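Local coordinates for bifunctional protein PutA (Bdellovibrio bacteriovorus, PDB 5UR2) that probably couples proline dehydrogenase and L-glutamate gamma-semialdehyde dehydrogenase activities in one chain, using FAD and NAD, to oxidise proline to glutamate, at residues B[525-530]-B[693-698]; B[540-545]-B[661-666]; B[560-565]-B[600-605]; B[894-899]-B[920-925]. One frame throughout, in Å; residues are numbered along the deposited sequence.

Contact 1 of 4, residues B[525-530]-B[693-698]; sequences GKIQMA and FLPGYG
M529 sets its terminal methyl over the centre of one face of the Y697 ring. CE sits 3.5 Å from the ring centroid of Y697 and only 11° off the ring normal. This is a CH-pi contact over the face. SD of M529 stands above the same face but farther off, 4.9 Å from the Y697 centroid, a Met-aromatic contact in which the methyl leads. The two side chains cross at about a right angle. The chain of M529 is bent at chi2 and again at chi3 (-95°), which folds it back and brings CE over the ring. The same methyl meets the backbone of G696, with CE of M529 3.4 Å from C of G696.

Strand 523-528 belongs to the small mixed sheet of the aldehyde dehydrogenase part. Its end runs here against the loop that follows strand 691-693 of the larger sheet and leads into helix 698-707. Y697 is the N-cap residue of that helix. The two chain directions are nearly perpendicular, and one backbone bond joins them. A530 N donates to P695 O at 3.0 Å, with an N-H...O angle of 164°.

P695 lies against the end of the strand. Its CB packs on CG2 of I527 at 3.7 Å, and its CG touches the carbonyl O of Q528. Next to the bond, CB of A530 meets CD1 of L694 at 3.6 Å. The amide end of Q528 turns away and is held by S508 N. A water accepts from Y697 N and donates to A530 O, 2.8 Å away.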
loop_
_atom_site.group_PDB
_atom_site.type_symbol
_atom_site.label_atom_id
_atom_site.label_comp_id
_atom_site.label_asym_id
_atom_site.label_seq_id
_atom_site.Cartn_x
_atom_site.Cartn_y
_atom_site.Cartn_z
ATOM N N GLY B 525 -24.665 11.064 34.201
ATOM C CA GLY B 525 -23.608 10.191 34.690
ATOM C C GLY B 525 -22.954 10.728 35.946
ATOM O O GLY B 525 -22.773 11.940 36.105
ATOM N N LYS B 526 -22.602 9.813 36.837
ATOM C CA LYS B 526 -21.733 10.092 37.974
ATOM C C LYS B 526 -20.447 9.300 37.746
ATOM O O LYS B 526 -20.448 8.068 37.848
ATOM C CB LYS B 526 -22.420 9.727 39.293
ATOM C CG LYS B 526 -23.604 10.633 39.628
ATOM C CD LYS B 526 -24.279 10.258 40.948
ATOM C CE LYS B 526 -24.694 11.480 41.756
ATOM N NZ LYS B 526 -23.639 12.526 41.819
ATOM N N ILE B 527 -19.360 10.003 37.420
ATOM C CA ILE B 527 -18.142 9.382 36.892
ATOM C C ILE B 527 -17.083 9.319 37.978
ATOM O O ILE B 527 -16.675 10.358 38.505
ATOM C CB ILE B 527 -17.585 10.155 35.686
ATOM C CG1 ILE B 527 -18.697 10.562 34.709
ATOM C CG2 ILE B 527 -16.447 9.364 35.049
ATOM C CD1 ILE B 527 -19.503 9.413 34.164
ATOM N N GLN B 528 -16.601 8.111 38.278
ATOM C CA GLN B 528 -15.388 7.954 39.082
ATOM C C GLN B 528 -14.205 8.506 38.291
ATOM O O GLN B 528 -13.867 7.970 37.230
ATOM C CB GLN B 528 -15.141 6.473 39.408
ATOM C CG GLN B 528 -16.217 5.775 40.255
ATOM C CD GLN B 528 -16.279 6.291 41.697
ATOM O OE1 GLN B 528 -15.247 6.570 42.324
ATOM N NE2 GLN B 528 -17.493 6.428 42.219
ATOM N N MET B 529 -13.559 9.554 38.808
ATOM C CA MET B 529 -12.447 10.219 38.133
ATOM C C MET B 529 -11.140 9.714 38.731
ATOM O O MET B 529 -10.877 9.918 39.920
ATOM C CB MET B 529 -12.553 11.737 38.262
ATOM C CG MET B 529 -13.873 12.307 37.740
ATOM S SD MET B 529 -14.080 12.064 35.959
ATOM C CE MET B 529 -13.459 13.623 35.344
ATOM N N ALA B 530 -10.321 9.078 37.902
ATOM C CA ALA B 530 -9.196 8.309 38.403
ATOM C C ALA B 530 -8.093 9.193 38.975
ATOM O O ALA B 530 -7.899 10.336 38.561
ATOM C CB ALA B 530 -8.630 7.445 37.280
ATOM N N PHE B 693 -9.801 1.225 30.841
ATOM C CA PHE B 693 -10.771 2.313 30.830
ATOM C C PHE B 693 -10.454 3.265 31.978
ATOM O O PHE B 693 -10.663 2.924 33.151
ATOM C CB PHE B 693 -12.176 1.753 30.969
ATOM C CG PHE B 693 -13.258 2.794 30.936
ATOM C CD1 PHE B 693 -13.498 3.531 29.788
ATOM C CD2 PHE B 693 -14.084 2.981 32.034
ATOM C CE1 PHE B 693 -14.535 4.456 29.744
ATOM C CE2 PHE B 693 -15.120 3.906 32.005
ATOM C CZ PHE B 693 -15.346 4.646 30.864
ATOM N N LEU B 694 -9.968 4.460 31.639
ATOM C CA LEU B 694 -9.391 5.396 32.604
ATOM C C LEU B 694 -10.094 6.746 32.517
ATOM O O LEU B 694 -9.511 7.727 32.035
ATOM C CB LEU B 694 -7.888 5.560 32.357
ATOM C CG LEU B 694 -7.129 6.370 33.422
ATOM C CD1 LEU B 694 -6.986 5.575 34.712
ATOM C CD2 LEU B 694 -5.776 6.811 32.916
ATOM N N PRO B 695 -11.329 6.842 33.008
ATOM C CA PRO B 695 -11.996 8.150 33.050
ATOM C C PRO B 695 -11.304 9.104 34.021
ATOM O O PRO B 695 -10.647 8.689 34.984
ATOM C CB PRO B 695 -13.418 7.804 33.515
ATOM C CG PRO B 695 -13.260 6.533 34.273
ATOM C CD PRO B 695 -12.163 5.776 33.597
ATOM N N GLY B 696 -11.424 10.394 33.746
ATOM C CA GLY B 696 -10.809 11.384 34.607
ATOM C C GLY B 696 -10.551 12.683 33.868
ATOM O O GLY B 696 -11.021 12.888 32.749
ATOM N N TYR B 697 -9.794 13.560 34.533
ATOM C CA TYR B 697 -9.513 14.885 34.002
ATOM C C TYR B 697 -8.314 14.812 33.067
ATOM O O TYR B 697 -7.299 14.190 33.398
ATOM C CB TYR B 697 -9.253 15.889 35.133
ATOM C CG TYR B 697 -10.460 16.066 36.016
ATOM C CD1 TYR B 697 -11.585 16.764 35.560
ATOM C CD2 TYR B 697 -10.504 15.495 37.279
ATOM C CE1 TYR B 697 -12.724 16.909 36.370
ATOM C CE2 TYR B 697 -11.632 15.627 38.093
ATOM C CZ TYR B 697 -12.740 16.339 37.635
ATOM O OH TYR B 697 -13.857 16.468 38.443
ATOM N N GLY B 698 -8.447 15.447 31.900
ATOM C CA GLY B 698 -7.385 15.403 30.906
ATOM C C GLY B 698 -6.068 15.973 31.400
ATOM O O GLY B 698 -4.999 15.438 31.097
HETATM O O HOH W 1 -8.511 12.580 37.069
#

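Contact 2 of 4, residues B[540-545]-B[661-666]; sequences QAAQTA and TVVMKP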
loop_
_atom_site.group_PDB
_atom_site.type_symbol
_atom_site.label_atom_id
_atom_site.label_comp_id
_atom_site.label_asym_id
_atom_site.label_seq_id
_atom_site.Cartn_x
_atom_site.Cartn_y
_atom_site.Cartn_z
ATOM N N GLN B 540 0.628 0.019 33.921
ATOM C CA GLN B 540 1.262 -1.259 34.242
ATOM C C GLN B 540 0.462 -2.426 33.687
ATOM O O GLN B 540 1.045 -3.362 33.128
ATOM C CB GLN B 540 1.446 -1.416 35.761
ATOM C CG GLN B 540 2.610 -0.601 36.389
ATOM C CD GLN B 540 3.986 -0.991 35.849
ATOM O OE1 GLN B 540 4.194 -2.114 35.390
ATOM N NE2 GLN B 540 4.932 -0.053 35.900
ATOM N N ALA B 541 -0.873 -2.393 33.838
ATOM C CA ALA B 541 -1.714 -3.474 33.311
ATOM C C ALA B 541 -1.587 -3.597 31.788
ATOM O O ALA B 541 -1.513 -4.712 31.252
ATOM C CB ALA B 541 -3.174 -3.250 33.710
ATOM N N ALA B 542 -1.525 -2.462 31.084
ATOM C CA ALA B 542 -1.384 -2.477 29.628
ATOM C C ALA B 542 -0.023 -3.013 29.199
ATOM O O ALA B 542 0.074 -3.791 28.240
ATOM C CB ALA B 542 -1.570 -1.062 29.077
ATOM N N GLN B 543 1.037 -2.609 29.898
ATOM C CA GLN B 543 2.376 -3.073 29.558
ATOM C C GLN B 543 2.516 -4.572 29.807
ATOM O O GLN B 543 3.041 -5.300 28.957
ATOM C CB GLN B 543 3.415 -2.269 30.344
ATOM C CG GLN B 543 4.861 -2.620 30.026
ATOM C CD GLN B 543 5.251 -2.292 28.582
ATOM O OE1 GLN B 543 4.681 -1.398 27.951
ATOM N NE2 GLN B 543 6.219 -3.030 28.055
ATOM N N THR B 544 2.010 -5.062 30.938
ATOM C CA THR B 544 2.049 -6.501 31.193
ATOM C C THR B 544 1.277 -7.250 30.117
ATOM O O THR B 544 1.756 -8.252 29.568
ATOM C CB THR B 544 1.465 -6.809 32.575
ATOM O OG1 THR B 544 2.325 -6.283 33.575
ATOM C CG2 THR B 544 1.318 -8.317 32.800
ATOM N N ALA B 545 0.075 -6.764 29.797
ATOM C CA ALA B 545 -0.738 -7.421 28.786
ATOM C C ALA B 545 -0.062 -7.401 27.413
ATOM O O ALA B 545 -0.160 -8.378 26.662
ATOM C CB ALA B 545 -2.111 -6.755 28.718
ATOM N N THR B 661 -1.566 -2.643 23.125
ATOM C CA THR B 661 -2.534 -2.515 24.209
ATOM C C THR B 661 -2.859 -1.036 24.406
ATOM O O THR B 661 -2.184 -0.154 23.865
ATOM C CB THR B 661 -2.028 -3.165 25.505
ATOM O OG1 THR B 661 -0.816 -2.545 25.933
ATOM C CG2 THR B 661 -1.760 -4.658 25.266
ATOM N N VAL B 662 -3.914 -0.769 25.175
ATOM C CA VAL B 662 -4.566 0.538 25.168
ATOM C C VAL B 662 -4.923 0.978 26.581
ATOM O O VAL B 662 -5.440 0.192 27.378
ATOM C CB VAL B 662 -5.847 0.506 24.302
ATOM C CG1 VAL B 662 -6.616 1.807 24.461
ATOM C CG2 VAL B 662 -5.504 0.247 22.844
ATOM N N VAL B 663 -4.650 2.244 26.891
ATOM C CA VAL B 663 -5.285 2.940 28.004
ATOM C C VAL B 663 -6.105 4.060 27.381
ATOM O O VAL B 663 -5.543 4.967 26.752
ATOM C CB VAL B 663 -4.276 3.504 29.005
ATOM C CG1 VAL B 663 -5.035 4.212 30.140
ATOM C CG2 VAL B 663 -3.363 2.401 29.534
ATOM N N MET B 664 -7.421 3.993 27.511
ATOM C CA MET B 664 -8.273 5.016 26.926
ATOM C C MET B 664 -8.770 5.950 28.026
ATOM O O MET B 664 -9.233 5.498 29.080
ATOM C CB MET B 664 -9.437 4.409 26.138
ATOM C CG MET B 664 -10.370 3.506 26.927
ATOM S SD MET B 664 -11.839 3.160 25.932
ATOM C CE MET B 664 -12.324 1.565 26.540
ATOM N N LYS B 665 -8.618 7.254 27.780
ATOM C CA LYS B 665 -9.022 8.344 28.659
ATOM C C LYS B 665 -10.131 9.109 27.948
ATOM O O LYS B 665 -9.856 10.018 27.153
ATOM C CB LYS B 665 -7.830 9.259 28.953
ATOM C CG LYS B 665 -7.831 9.883 30.336
ATOM C CD LYS B 665 -9.040 10.759 30.579
ATOM C CE LYS B 665 -8.972 12.033 29.754
ATOM N NZ LYS B 665 -10.143 12.932 29.989
ATOM N N PRO B 666 -11.390 8.778 28.186
ATOM C CA PRO B 666 -12.480 9.445 27.461
ATOM C C PRO B 666 -12.705 10.862 27.966
ATOM O O PRO B 666 -12.290 11.241 29.065
ATOM C CB PRO B 666 -13.693 8.557 27.769
ATOM C CG PRO B 666 -13.384 8.039 29.183
ATOM C CD PRO B 666 -11.878 7.822 29.197
#
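T661 hooks its hydroxyl onto helix 532-549. OG1 of T661 donates to the backbone O of A542 at 2.8 Å. The contact packs this helix on strand 661-665 of the Rossmann-type sheet of the aldehyde dehydrogenase part, where the strand runs parallel to strands 623-638 and 691-693. Helix and strand run nearly antiparallel, at 166°, with their axes 7.7 Å apart. The hydroxyl comes in above the carbonyl plane, 56° out of it, and well off the C=O direction. It therefore does not lie on a lone pair.

Apolar contacts lie beside this bond. CB of A542 points at the strand and meets CG2 of V663 at 3.9 Å. A542 and A545, both small, face the strand, consistent with the close approach of the axes.

Farther out, strand 623-638 lies alongside T661: the backbone of T661 bonds to T635, and V634 touches both T661 and A542. Y546 and W549 of helix 532-549 also touch T661, while A538 and M539 lie against V663.

The first torsion of T661 (chi1 60°) sets OG1 between the backbone N and the carbonyl carbon. CG2 then lies beside the backbone N, where it reaches the next helical turn, 3.9 Å from C of A545.

Contact 3 of 4, residues B[560-565]-B[600-605]; sequences LVDKLA and FCRYYA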
loop_
_atom_site.group_PDB
_atom_site.type_symbol
_atom_site.label_atom_id
_atom_site.label_comp_id
_atom_site.label_asym_id
_atom_site.label_seq_id
_atom_site.Cartn_x
_atom_site.Cartn_y
_atom_site.Cartn_z
ATOM N N LEU B 560 -11.846 -10.651 17.329
ATOM C CA LEU B 560 -12.342 -9.949 18.515
ATOM C C LEU B 560 -12.941 -8.602 18.134
ATOM O O LEU B 560 -14.004 -8.218 18.643
ATOM C CB LEU B 560 -11.214 -9.770 19.538
ATOM C CG LEU B 560 -10.920 -11.037 20.360
ATOM C CD1 LEU B 560 -9.713 -10.892 21.274
ATOM C CD2 LEU B 560 -12.144 -11.391 21.200
ATOM N N VAL B 561 -12.294 -7.894 17.203
ATOM C CA VAL B 561 -12.796 -6.607 16.734
ATOM C C VAL B 561 -14.096 -6.777 15.943
ATOM O O VAL B 561 -15.008 -5.936 16.022
ATOM C CB VAL B 561 -11.704 -5.898 15.924
ATOM C CG1 VAL B 561 -12.276 -4.641 15.242
ATOM C CG2 VAL B 561 -10.582 -5.539 16.861
ATOM N N ASP B 562 -14.199 -7.855 15.159
ATOM C CA ASP B 562 -15.459 -8.149 14.476
ATOM C C ASP B 562 -16.577 -8.424 15.473
ATOM O O ASP B 562 -17.717 -7.992 15.269
ATOM C CB ASP B 562 -15.300 -9.335 13.522
ATOM C CG ASP B 562 -14.794 -8.920 12.147
ATOM O OD1 ASP B 562 -15.167 -7.824 11.658
ATOM O OD2 ASP B 562 -14.053 -9.714 11.542
ATOM N N LYS B 563 -16.277 -9.155 16.550
ATOM C CA LYS B 563 -17.312 -9.440 17.530
ATOM C C LYS B 563 -17.779 -8.158 18.198
ATOM O O LYS B 563 -18.981 -7.974 18.422
ATOM C CB LYS B 563 -16.813 -10.442 18.578
ATOM C CG LYS B 563 -17.941 -11.040 19.433
ATOM C CD LYS B 563 -17.425 -12.111 20.405
ATOM C CE LYS B 563 -18.546 -12.660 21.305
ATOM N NZ LYS B 563 -18.005 -13.495 22.422
ATOM N N LEU B 564 -16.847 -7.235 18.474
ATOM C CA LEU B 564 -17.225 -5.928 19.007
ATOM C C LEU B 564 -18.224 -5.228 18.083
ATOM O O LEU B 564 -19.248 -4.711 18.539
ATOM C CB LEU B 564 -15.976 -5.067 19.213
ATOM C CG LEU B 564 -16.228 -3.618 19.640
ATOM C CD1 LEU B 564 -17.013 -3.604 20.933
ATOM C CD2 LEU B 564 -14.925 -2.801 19.765
ATOM N N ALA B 565 -17.956 -5.238 16.772
ATOM C CA ALA B 565 -18.879 -4.649 15.803
ATOM C C ALA B 565 -20.245 -5.328 15.832
ATOM O O ALA B 565 -21.280 -4.658 15.704
ATOM C CB ALA B 565 -18.288 -4.741 14.392
ATOM N N PHE B 600 -15.381 1.547 11.594
ATOM C CA PHE B 600 -13.975 1.519 12.018
ATOM C C PHE B 600 -13.549 0.104 12.397
ATOM O O PHE B 600 -12.493 -0.384 11.964
ATOM C CB PHE B 600 -13.754 2.478 13.200
ATOM C CG PHE B 600 -13.593 3.935 12.810
ATOM C CD1 PHE B 600 -12.786 4.306 11.733
ATOM C CD2 PHE B 600 -14.227 4.931 13.542
ATOM C CE1 PHE B 600 -12.625 5.646 11.375
ATOM C CE2 PHE B 600 -14.080 6.296 13.195
ATOM C CZ PHE B 600 -13.276 6.641 12.105
ATOM N N CYS B 601 -14.370 -0.566 13.212
ATOM C CA CYS B 601 -14.126 -1.950 13.595
ATOM C C CYS B 601 -13.889 -2.828 12.379
ATOM O O CYS B 601 -12.864 -3.515 12.267
ATOM C CB CYS B 601 -15.321 -2.486 14.383
ATOM S SG CYS B 601 -15.502 -1.826 16.034
ATOM N N ARG B 602 -14.851 -2.833 11.457
ATOM C CA ARG B 602 -14.750 -3.755 10.332
ATOM C C ARG B 602 -13.614 -3.366 9.396
ATOM O O ARG B 602 -12.905 -4.237 8.888
ATOM C CB ARG B 602 -16.083 -3.812 9.579
ATOM C CG ARG B 602 -17.226 -4.210 10.481
ATOM C CD ARG B 602 -18.162 -5.117 9.732
ATOM N NE ARG B 602 -19.387 -5.373 10.477
ATOM C CZ ARG B 602 -19.529 -6.312 11.405
ATOM N NH1 ARG B 602 -18.509 -7.092 11.751
ATOM N NH2 ARG B 602 -20.707 -6.471 11.997
ATOM N N TYR B 603 -13.414 -2.063 9.172
ATOM C CA TYR B 603 -12.372 -1.625 8.247
ATOM C C TYR B 603 -10.980 -1.927 8.792
ATOM O O TYR B 603 -10.120 -2.449 8.073
ATOM C CB TYR B 603 -12.527 -0.140 7.958
ATOM C CG TYR B 603 -11.561 0.426 6.936
ATOM C CD1 TYR B 603 -11.898 0.474 5.582
ATOM C CD2 TYR B 603 -10.325 0.946 7.325
ATOM C CE1 TYR B 603 -11.015 1.028 4.623
ATOM C CE2 TYR B 603 -9.442 1.488 6.391
ATOM C CZ TYR B 603 -9.791 1.531 5.042
ATOM O OH TYR B 603 -8.918 2.073 4.129
ATOM N N TYR B 604 -10.726 -1.609 10.062
ATOM C CA TYR B 604 -9.385 -1.881 10.566
ATOM C C TYR B 604 -9.175 -3.380 10.717
ATOM O O TYR B 604 -8.059 -3.863 10.511
ATOM C CB TYR B 604 -9.130 -1.131 11.884
ATOM C CG TYR B 604 -9.166 0.379 11.694
ATOM C CD1 TYR B 604 -8.625 0.966 10.549
ATOM C CD2 TYR B 604 -9.790 1.208 12.627
ATOM C CE1 TYR B 604 -8.661 2.340 10.350
ATOM C CE2 TYR B 604 -9.854 2.588 12.438
ATOM C CZ TYR B 604 -9.289 3.148 11.289
ATOM O OH TYR B 604 -9.343 4.506 11.087
ATOM N N ALA B 605 -10.232 -4.134 11.040
ATOM C CA ALA B 605 -10.076 -5.585 11.079
ATOM C C ALA B 605 -9.780 -6.127 9.689
ATOM O O ALA B 605 -8.876 -6.960 9.516
ATOM C CB ALA B 605 -11.315 -6.260 11.682
HETATM O O HOH W 2 -14.238 -6.797 8.638
#
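V561 and A565 fit against C601 where helices 554-570 and 587-611 pack in the aldehyde dehydrogenase part. The helices are nearly antiparallel, with a crossing angle of -161° and axes 8.5 Å apart. Small residues line the tight side. CB of A565 meets CB of C601 at 3.7 Å. CG1 of V561, anti to its backbone N (chi1 171°), reaches over to the carbonyl O of C601 at 3.2 Å, and also touches CB of A605. SG of C601 turns toward L564 and rests 3.9 Å from its CD2. L564 and C601 are buried, and T653 of helix 646-657 touches both.

The polar flank is looser. D562 and R602 are both partly exposed, and their side chains cross at about a right angle. OD1 of D562 lies at the edge of the R602 guanidinium, in its plane, but at 3.4 Å from NH1. The salt bridge is long, and its hydrogen bond is weak, with an N-H...O angle of 137°. CB of A565 sits over one face of the guanidinium, 3.5 Å from NH1 of R602. A water donates to R602 O and, weakly, to OD1 of D562.

Each charged group has a second partner of opposite sign. OD2 of D562 pairs with R609, and NH2 of R602 pairs with D566. The direct D562-R602 pair is thus one link in a chain of alternating charges along the two helices. Its long geometry suggests that the outer pairs do more to orient both groups, while the apolar seam brings the helices close.

Contact 4 of 4, residues B[894-899]-B[920-925]; sequences DIANST and EELEVG
The chain leaving helix 889-896 passes the chain leaving helix 912-921, with the CA atoms of N897 and E923 6.0 Å apart. The contact joins two helix ends in the aldehyde dehydrogenase fold, and helix 912-921 is the crossover of a beta-alpha-beta unit from strand 901-908 to the parallel strand 926-929. E923 is the centre of an inverse gamma turn, in which V924 N bonds weakly to L922 O.

N897 carries the contact. Its side-chain amide grips the backbone on both sides of L922. OD1 of N897 accepts from E923 N at 2.8 Å, and the bond is nearly straight at 167°. ND2 of N897 donates to E921 O at 3.0 Å, with a more bent angle of 149°. The two bonds fix the amide flip and bind the backbone where helix 912-921 gives way to the turn. CG of N897 stands anti to the carbonyl carbon, which turns the amide toward 921-923.

The carboxylate of E923 stacks on this amide. Their planes are 29° apart, and OE1 of E923 lies 3.7 Å from CG of N897. OE1 also forms a salt bridge with K947, which would offset its charge beside the amide. The acid of E921 turns to R917 of its own helix.

R785, on strand 783-789, donates hydrogen bonds to the carbonyl oxygens of I895 and A896, and G925 makes backbone bonds to the second subunit. Deeper in, the apolar part of the contact is small: CD1 of L922 touches CB of A896 at 3.5 Å and lies 3.6 Å from OD1 of N897.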
loop_
_atom_site.group_PDB
_atom_site.type_symbol
_atom_site.label_atom_id
_atom_site.label_comp_id
_atom_site.label_asym_id
_atom_site.label_seq_id
_atom_site.Cartn_x
_atom_site.Cartn_y
_atom_site.Cartn_z
ATOM N N ASP B 894 -8.191 32.650 -2.311
ATOM C CA ASP B 894 -7.265 33.336 -1.406
ATOM C C ASP B 894 -7.820 33.381 0.009
ATOM O O ASP B 894 -7.118 33.062 0.978
ATOM C CB ASP B 894 -6.987 34.765 -1.883
ATOM C CG ASP B 894 -6.119 34.828 -3.134
ATOM O OD1 ASP B 894 -5.466 33.819 -3.485
ATOM O OD2 ASP B 894 -6.082 35.916 -3.756
ATOM N N ILE B 895 -9.082 33.790 0.143
ATOM C CA ILE B 895 -9.721 33.805 1.453
ATOM C C ILE B 895 -9.818 32.396 2.017
ATOM O O ILE B 895 -9.515 32.162 3.196
ATOM C CB ILE B 895 -11.100 34.488 1.373
ATOM C CG1 ILE B 895 -10.914 35.975 1.072
ATOM C CG2 ILE B 895 -11.882 34.278 2.663
ATOM C CD1 ILE B 895 -12.196 36.691 0.766
ATOM N N ALA B 896 -10.214 31.428 1.184
ATOM C CA ALA B 896 -10.380 30.075 1.700
ATOM C C ALA B 896 -9.067 29.531 2.240
ATOM O O ALA B 896 -9.064 28.796 3.231
ATOM C CB ALA B 896 -10.948 29.153 0.616
ATOM N N ASN B 897 -7.948 29.910 1.632
ATOM C CA ASN B 897 -6.632 29.405 1.995
ATOM C C ASN B 897 -5.943 30.213 3.094
ATOM O O ASN B 897 -4.816 29.880 3.462
ATOM C CB ASN B 897 -5.736 29.379 0.753
ATOM C CG ASN B 897 -6.092 28.257 -0.192
ATOM O OD1 ASN B 897 -6.553 27.185 0.224
ATOM N ND2 ASN B 897 -5.902 28.500 -1.478
ATOM N N SER B 898 -6.593 31.235 3.644
ATOM C CA SER B 898 -5.930 32.223 4.477
ATOM C C SER B 898 -5.936 31.890 5.969
ATOM O O SER B 898 -5.520 32.732 6.763
ATOM C CB SER B 898 -6.591 33.591 4.255
ATOM O OG SER B 898 -7.918 33.612 4.801
ATOM N N THR B 899 -6.376 30.698 6.375
ATOM C CA THR B 899 -6.446 30.374 7.794
ATOM C C THR B 899 -5.255 29.519 8.230
ATOM O O THR B 899 -4.396 29.123 7.440
ATOM C CB THR B 899 -7.754 29.647 8.172
ATOM O OG1 THR B 899 -7.678 28.262 7.806
ATOM C CG2 THR B 899 -8.979 30.272 7.509
ATOM N N GLU B 920 -7.186 21.879 -7.603
ATOM C CA GLU B 920 -5.740 22.050 -7.608
ATOM C C GLU B 920 -5.249 23.097 -6.620
ATOM O O GLU B 920 -4.053 23.116 -6.329
ATOM C CB GLU B 920 -5.236 22.422 -9.013
ATOM C CG GLU B 920 -5.363 21.301 -10.044
ATOM N N GLU B 921 -6.112 24.002 -6.140
ATOM C CA GLU B 921 -5.648 25.147 -5.359
ATOM C C GLU B 921 -6.220 25.260 -3.951
ATOM O O GLU B 921 -5.644 25.986 -3.136
ATOM C CB GLU B 921 -5.951 26.466 -6.092
ATOM C CG GLU B 921 -5.319 26.592 -7.454
ATOM C CD GLU B 921 -5.804 27.831 -8.196
ATOM O OE1 GLU B 921 -5.931 28.895 -7.546
ATOM O OE2 GLU B 921 -6.084 27.742 -9.416
ATOM N N LEU B 922 -7.339 24.614 -3.640
ATOM C CA LEU B 922 -7.881 24.713 -2.291
ATOM C C LEU B 922 -7.066 23.814 -1.373
ATOM O O LEU B 922 -6.994 22.605 -1.606
ATOM C CB LEU B 922 -9.357 24.323 -2.264
ATOM C CG LEU B 922 -10.034 24.505 -0.906
ATOM C CD1 LEU B 922 -9.879 25.952 -0.434
ATOM C CD2 LEU B 922 -11.509 24.127 -1.013
ATOM N N GLU B 923 -6.462 24.397 -0.330
ATOM C CA GLU B 923 -5.544 23.663 0.555
ATOM C C GLU B 923 -6.322 23.032 1.713
ATOM O O GLU B 923 -6.419 23.578 2.814
ATOM C CB GLU B 923 -4.446 24.601 1.052
ATOM C CG GLU B 923 -3.542 25.128 -0.082
ATOM C CD GLU B 923 -2.741 26.381 0.306
ATOM O OE1 GLU B 923 -2.987 26.951 1.396
ATOM O OE2 GLU B 923 -1.852 26.790 -0.481
ATOM N N VAL B 924 -6.874 21.838 1.461
ATOM C CA VAL B 924 -7.615 21.079 2.468
ATOM C C VAL B 924 -7.328 19.587 2.312
ATOM O O VAL B 924 -6.941 19.109 1.244
ATOM C CB VAL B 924 -9.145 21.316 2.394
ATOM C CG1 VAL B 924 -9.504 22.768 2.761
ATOM C CG2 VAL B 924 -9.673 20.942 0.994
ATOM N N GLY B 925 -7.523 18.843 3.402
ATOM C CA GLY B 925 -7.333 17.404 3.339
ATOM C C GLY B 925 -8.535 16.651 2.816
ATOM O O GLY B 925 -8.393 15.546 2.292
#

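From the N terminus, strand 523-528 opens contact 1, helix 532-549 opens contact 2 and helix 554-570 opens contact 3. They close in reverse order, at 600-605, 661-666 and 693-698. Contact 3 is thus nested in contact 2, and contact 2 in contact 1. Contacts 1 and 2 touch directly: L694 N probably bonds to M664 O, and K665 NZ to G696 O. Together they tie the small sheet and helix 532-549 to the larger sheet with strands 661-665 and 691-693. Contact 3 pairs two helices about 8 Å from contact 2 at the nearest atoms. Contact 4 follows in series; its loop holds strand 901-908 and helix 912-921, and it ties helix 889-896 to the turn before strand 926-929.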